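Local coordinates for 3',5'-cyclic-nucleotide phosphodiesterase 1 (Saccharomyces cerevisiae, PDB 4OJV), which belongs to the class-II cyclic-nucleotide phosphodiesterases of the metallo-hydrolase clan and carries zinc ions in a two-sheet alpha/beta fold, at residues 197-200 / 205-208; 346-349 / 355-358. All coordinates share one frame; numbering follows the deposited sequence.

Contacts 1 and 2 sit at the two outermost strands of one seven-stranded mixed sheet. Contact 1 (197-200 / 205-208) pairs the edge strand 197-198 with strand 204-215, whereas contact 2 (346-349 / 355-358) packs helix 336-350 against the start of the opposite edge strand, 357-360. Their centres are about 30 Å apart and their nearest atoms about 20 Å, so they do not touch. Three zinc ligands lie on or just beyond strands of this sheet: His213 on strand 204-215, Asp244, which serves both sites, soon after strand 238-242, and His326 directly after strand 321-325, the neighbour of strand 357-360. The other four, His128, His130, Asp132 and His133, follow strand 121-125, on which contact 1 packs.

Contact 1: 197-200 / 205-208; sequences QKCT and DVIP
Gln197 and Val206 form the antiparallel hydrogen-bonded pair of a beta hairpin. Gln197 N donates to Val206 O at 2.9 Å, and in return Val206 N reaches Gln197 O at 2.8 Å along a nearly straight N-H...O line of 170°. Gln197 O is also approached by Asp205 CA in a CA-H...O contact of 3.3 Å. The side chains of the pair share one face of the sheet, where Gln197 CB lies 4.1 Å from Val206 CG1. With chi1 at 58°, this methyl stands between the backbone N and carbonyl carbon of Val206 and comes over the carbonyl group of Gln197. Beyond the paired strand, Cys199 brings its SG to within 4.1 Å of Val206 CB.

Lys198 and Asp205, a non-hydrogen-bonded pair, occupy the other face. Their side chains run side by side in the same direction, and Lys198 bends at chi2 to bring NZ to Asp205 OD1, closing a 2.8 Å salt bridge. The ammonium group meets this oxygen from above the carboxylate plane, 38° out of it. Arg233 also binds OD1 and Arg231 binds OD2, so three basic side chains grip one buried carboxylate, which probably keeps it ionised.

Strand 197-198 is the edge strand of the sheet within this chain, with strand 204-215 between it and strand 222-232. Cys199 and Val206 pack on Tyr125 of strand 121-125, and Thr200 OG1 is hydrogen-bonded to Asp123 of the same strand; the hairpin thereby meets the second large sheet of the fold.

Contact 2: 346-349 / 355-358; sequences FLAE and DLRI
Ala348 meets Leu356 and Ile358 through apolar contacts alone, in a small interface that buries 73 Å² between the two segments. The methyl of Ala348 points from helix 336-350 toward segment 355-358 and does all the touching on the helical side. Its CB lies 4.0 Å from Leu356 CD2 and 4.4 Å from Ile358 CD1, so two residues spaced two apart along the chain meet a single carbon. Leu356, just ahead of strand 357-360, holds CG anti to its backbone N (chi1 -175°), which sends CG toward the helix; CD2 is the methyl that touches. Ile358 extends CD1 through an outstretched chi2. Ala348 CA and Leu356 CA, the closest CA pair of the two segments, are 7.6 Å apart.

These residues belong to a beta-alpha-beta unit, in which helix 336-350 links strand 321-325 to its parallel neighbour, strand 357-360. The apolar layer continues along the helix-sheet interface, where Leu356 rests on Val322, and Ile358 on Val324, Leu341 and Leu344. Ala348 is flanked as well by Ile301 of helix 297-311.

Polar interactions lie within 355-358 or reach past the two segments. Asp355 and Arg357 form a salt bridge in which Arg357 NH2 donates to Asp355 OD2 at 3.0 Å, almost straight (170°). The oxygen is met on its syn side, with the donor tilted 33° from the carboxylate plane; Asp355 OD2 itself lies at the edge of the Arg357 guanidinium, in its plane. Ser318 OG hydrogen-bonds to the backbone N of Asp355, and Arg345, about one turn before Ala348 on helix 336-350, bonds the carbonyl oxygen of Ile358 through NH2.

Contact 1: 197-200 / 205-208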
ATOM      1  N   GLN A 197     -18.310 -17.330 -17.582  1.00 22.00           N
ATOM      2  CA  GLN A 197     -17.054 -17.270 -18.292  1.00 22.33           C
ATOM      3  C   GLN A 197     -16.086 -18.294 -17.684  1.00 20.67           C
ATOM      4  O   GLN A 197     -16.338 -18.821 -16.597  1.00 22.85           O
ATOM      5  CB  GLN A 197     -16.571 -15.808 -18.326  1.00 24.91           C
ATOM      6  CG  GLN A 197     -17.428 -14.978 -19.298  1.00 25.82           C
ATOM      7  CD  GLN A 197     -17.678 -13.519 -18.902  1.00 23.02           C
ATOM      8  OE1 GLN A 197     -18.269 -13.213 -17.848  1.00 22.04           O
ATOM      9  NE2 GLN A 197     -17.269 -12.608 -19.778  1.00 19.09           N
ATOM     10  N   LYS A 198     -15.027 -18.647 -18.396  1.00 24.00           N
ATOM     11  CA  LYS A 198     -14.153 -19.715 -17.916  1.00 24.49           C
ATOM     12  C   LYS A 198     -12.870 -19.161 -17.329  1.00 24.31           C
ATOM     13  O   LYS A 198     -12.294 -18.205 -17.856  1.00 24.66           O
ATOM     14  CB  LYS A 198     -13.832 -20.714 -19.034  1.00 27.56           C
ATOM     15  CG  LYS A 198     -15.045 -21.262 -19.781  1.00 29.07           C
ATOM     16  CD  LYS A 198     -15.939 -22.108 -18.884  1.00 31.45           C
ATOM     17  CE  LYS A 198     -17.240 -22.476 -19.579  1.00 33.21           C
ATOM     18  NZ  LYS A 198     -18.201 -23.143 -18.657  1.00 28.66           N
ATOM     19  N   CYS A 199     -12.435 -19.754 -16.220  1.00 21.30           N
ATOM     20  CA  CYS A 199     -11.106 -19.477 -15.692  1.00 19.65           C
ATOM     21  C   CYS A 199     -10.072 -20.123 -16.610  1.00 20.68           C
ATOM     22  O   CYS A 199     -10.366 -21.112 -17.293  1.00 21.63           O
ATOM     23  CB  CYS A 199     -10.949 -20.003 -14.267  1.00 19.46           C
ATOM     24  SG  CYS A 199     -11.920 -19.123 -13.016  1.00 19.85           S
ATOM     25  N   THR A 200      -8.864 -19.569 -16.620  1.00 20.45           N
ATOM     26  CA  THR A 200      -7.839 -19.934 -17.601  1.00 21.19           C
ATOM     27  C   THR A 200      -7.127 -21.251 -17.287  1.00 20.83           C
ATOM     28  O   THR A 200      -6.771 -21.999 -18.199  1.00 25.87           O
ATOM     29  CB  THR A 200      -6.793 -18.809 -17.763  1.00 21.85           C
ATOM     30  OG1 THR A 200      -6.016 -18.695 -16.566  1.00 23.64           O
ATOM     31  CG2 THR A 200      -7.468 -17.474 -18.057  1.00 23.39           C
ATOM     32  N   ASP A 205     -15.808 -22.071 -13.439  1.00 13.85           N
ATOM     33  CA  ASP A 205     -16.529 -20.963 -14.049  1.00 14.38           C
ATOM     34  C   ASP A 205     -16.369 -19.727 -13.179  1.00 13.63           C
ATOM     35  O   ASP A 205     -16.288 -19.834 -11.952  1.00 14.37           O
ATOM     36  CB  ASP A 205     -18.028 -21.269 -14.163  1.00 16.48           C
ATOM     37  CG  ASP A 205     -18.333 -22.465 -15.042  1.00 18.22           C
ATOM     38  OD1 ASP A 205     -17.569 -22.754 -15.985  1.00 16.88           O
ATOM     39  OD2 ASP A 205     -19.377 -23.096 -14.790  1.00 20.00           O
ATOM     40  N   VAL A 206     -16.335 -18.564 -13.822  1.00 13.24           N
ATOM     41  CA  VAL A 206     -16.396 -17.273 -13.139  1.00 12.98           C
ATOM     42  C   VAL A 206     -17.592 -16.496 -13.685  1.00 13.05           C
ATOM     43  O   VAL A 206     -17.764 -16.385 -14.905  1.00 14.16           O
ATOM     44  CB  VAL A 206     -15.066 -16.476 -13.237  1.00 13.96           C
ATOM     45  CG1 VAL A 206     -14.654 -16.208 -14.680  1.00 16.55           C
ATOM     46  CG2 VAL A 206     -15.142 -15.183 -12.432  1.00 14.98           C
ATOM     47  N   ILE A 207     -18.418 -15.979 -12.775  1.00 13.09           N
ATOM     48  CA  ILE A 207     -19.644 -15.284 -13.156  1.00 13.48           C
ATOM     49  C   ILE A 207     -19.685 -13.948 -12.405  1.00 12.09           C
ATOM     50  O   ILE A 207     -19.872 -13.936 -11.188  1.00 12.39           O
ATOM     51  CB  ILE A 207     -20.925 -16.109 -12.844  1.00 14.07           C
ATOM     52  CG1 ILE A 207     -20.694 -17.622 -13.039  1.00 16.63           C
ATOM     53  CG2 ILE A 207     -22.082 -15.596 -13.691  1.00 15.94           C
ATOM     54  CD1 ILE A 207     -21.820 -18.499 -12.519  1.00 17.53           C
ATOM     55  N   PRO A 208     -19.494 -12.829 -13.126  1.00 12.30           N
ATOM     56  CA  PRO A 208     -19.455 -11.515 -12.477  1.00 12.29           C
ATOM     57  C   PRO A 208     -20.797 -10.780 -12.532  1.00 12.87           C
ATOM     58  O   PRO A 208     -21.508 -10.855 -13.543  1.00 13.90           O
ATOM     59  CB  PRO A 208     -18.420 -10.766 -13.313  1.00 12.29           C
ATOM     60  CG  PRO A 208     -18.602 -11.318 -14.692  1.00 13.29           C
ATOM     61  CD  PRO A 208     -19.032 -12.757 -14.527  1.00 12.65           C
TER

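Contact 2: 346-349 / 355-358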
ATOM      1  N   PHE A 346     -25.903 -11.504  16.635  1.00 15.99           N
ATOM      2  CA  PHE A 346     -27.125 -11.132  17.349  1.00 17.03           C
ATOM      3  C   PHE A 346     -28.282 -10.927  16.373  1.00 17.36           C
ATOM      4  O   PHE A 346     -29.382 -11.453  16.579  1.00 18.54           O
ATOM      5  CB  PHE A 346     -26.904  -9.870  18.190  1.00 19.04           C
ATOM      6  CG  PHE A 346     -28.139  -9.405  18.917  1.00 20.84           C
ATOM      7  CD1 PHE A 346     -29.049  -8.552  18.297  1.00 22.80           C
ATOM      8  CD2 PHE A 346     -28.395  -9.824  20.220  1.00 23.95           C
ATOM      9  CE1 PHE A 346     -30.192  -8.126  18.959  1.00 26.14           C
ATOM     10  CE2 PHE A 346     -29.536  -9.397  20.888  1.00 25.18           C
ATOM     11  CZ  PHE A 346     -30.433  -8.552  20.255  1.00 26.70           C
ATOM     12  N   LEU A 347     -28.037 -10.174  15.304  1.00 16.84           N
ATOM     13  CA  LEU A 347     -29.075  -9.869  14.330  1.00 17.37           C
ATOM     14  C   LEU A 347     -29.507 -11.106  13.548  1.00 19.08           C
ATOM     15  O   LEU A 347     -30.689 -11.258  13.231  1.00 20.80           O
ATOM     16  CB  LEU A 347     -28.648  -8.737  13.389  1.00 18.07           C
ATOM     17  CG  LEU A 347     -28.559  -7.331  13.994  1.00 18.41           C
ATOM     18  CD1 LEU A 347     -27.801  -6.397  13.059  1.00 19.17           C
ATOM     19  CD2 LEU A 347     -29.938  -6.765  14.326  1.00 21.55           C
ATOM     20  N   ALA A 348     -28.563 -12.000  13.265  1.00 17.69           N
ATOM     21  CA  ALA A 348     -28.890 -13.255  12.594  1.00 18.72           C
ATOM     22  C   ALA A 348     -29.821 -14.108  13.464  1.00 19.78           C
ATOM     23  O   ALA A 348     -30.792 -14.680  12.957  1.00 22.92           O
ATOM     24  CB  ALA A 348     -27.631 -14.024  12.218  1.00 19.66           C
ATOM     25  N   GLU A 349     -29.521 -14.181  14.761  1.00 19.44           N
ATOM     26  CA  GLU A 349     -30.352 -14.918  15.724  1.00 21.44           C
ATOM     27  C   GLU A 349     -31.744 -14.301  15.838  1.00 24.91           C
ATOM     28  O   GLU A 349     -32.739 -15.023  15.874  1.00 25.82           O
ATOM     29  CB  GLU A 349     -29.674 -14.970  17.099  1.00 24.22           C
ATOM     30  CG  GLU A 349     -30.382 -15.843  18.132  1.00 29.82           C
ATOM     31  CD  GLU A 349     -29.969 -17.299  18.050  1.00 33.93           C
ATOM     32  OE1 GLU A 349     -28.816 -17.616  18.416  1.00 42.02           O
ATOM     33  OE2 GLU A 349     -30.802 -18.132  17.635  1.00 43.94           O
ATOM     34  N   ASP A 355     -28.531 -21.931  11.291  1.00 18.04           N
ATOM     35  CA  ASP A 355     -27.156 -22.240  11.678  1.00 18.97           C
ATOM     36  C   ASP A 355     -26.157 -21.561  10.734  1.00 18.26           C
ATOM     37  O   ASP A 355     -25.340 -22.215  10.081  1.00 19.10           O
ATOM     38  CB  ASP A 355     -26.954 -23.764  11.710  1.00 21.21           C
ATOM     39  CG  ASP A 355     -25.605 -24.173  12.280  1.00 23.46           C
ATOM     40  OD1 ASP A 355     -24.974 -23.366  12.997  1.00 24.93           O
ATOM     41  OD2 ASP A 355     -25.175 -25.313  12.003  1.00 26.80           O
ATOM     42  N   LEU A 356     -26.257 -20.239  10.671  1.00 17.39           N
ATOM     43  CA  LEU A 356     -25.375 -19.391   9.890  1.00 17.74           C
ATOM     44  C   LEU A 356     -24.052 -19.250  10.636  1.00 17.22           C
ATOM     45  O   LEU A 356     -24.045 -19.004  11.843  1.00 19.54           O
ATOM     46  CB  LEU A 356     -26.053 -18.033   9.718  1.00 20.34           C
ATOM     47  CG  LEU A 356     -25.406 -16.966   8.845  1.00 17.98           C
ATOM     48  CD1 LEU A 356     -25.299 -17.444   7.406  1.00 19.27           C
ATOM     49  CD2 LEU A 356     -26.218 -15.685   8.921  1.00 19.68           C
ATOM     50  N   ARG A 357     -22.936 -19.418   9.925  1.00 14.98           N
ATOM     51  CA  ARG A 357     -21.616 -19.411  10.553  1.00 14.89           C
ATOM     52  C   ARG A 357     -20.840 -18.192  10.080  1.00 13.61           C
ATOM     53  O   ARG A 357     -20.455 -18.104   8.910  1.00 14.39           O
ATOM     54  CB  ARG A 357     -20.867 -20.700  10.230  1.00 16.02           C
ATOM     55  CG  ARG A 357     -21.576 -21.916  10.792  1.00 18.26           C
ATOM     56  CD  ARG A 357     -21.313 -23.162   9.991  1.00 20.67           C
ATOM     57  NE  ARG A 357     -22.152 -24.248  10.486  1.00 21.73           N
ATOM     58  CZ  ARG A 357     -21.820 -25.528  10.419  1.00 22.88           C
ATOM     59  NH1 ARG A 357     -20.663 -25.892   9.878  1.00 25.09           N
ATOM     60  NH2 ARG A 357     -22.646 -26.445  10.905  1.00 24.18           N
ATOM     61  N   ILE A 358     -20.654 -17.237  10.986  1.00 12.70           N
ATOM     62  CA  ILE A 358     -20.067 -15.940  10.658  1.00 12.49           C
ATOM     63  C   ILE A 358     -18.671 -15.850  11.249  1.00 11.91           C
ATOM     64  O   ILE A 358     -18.464 -16.123  12.433  1.00 12.60           O
ATOM     65  CB  ILE A 358     -20.953 -14.767  11.140  1.00 13.23           C
ATOM     66  CG1 ILE A 358     -22.416 -14.977  10.714  1.00 14.13           C
ATOM     67  CG2 ILE A 358     -20.393 -13.446  10.622  1.00 14.07           C
ATOM     68  CD1 ILE A 358     -23.364 -13.899  11.198  1.00 15.41           C
TER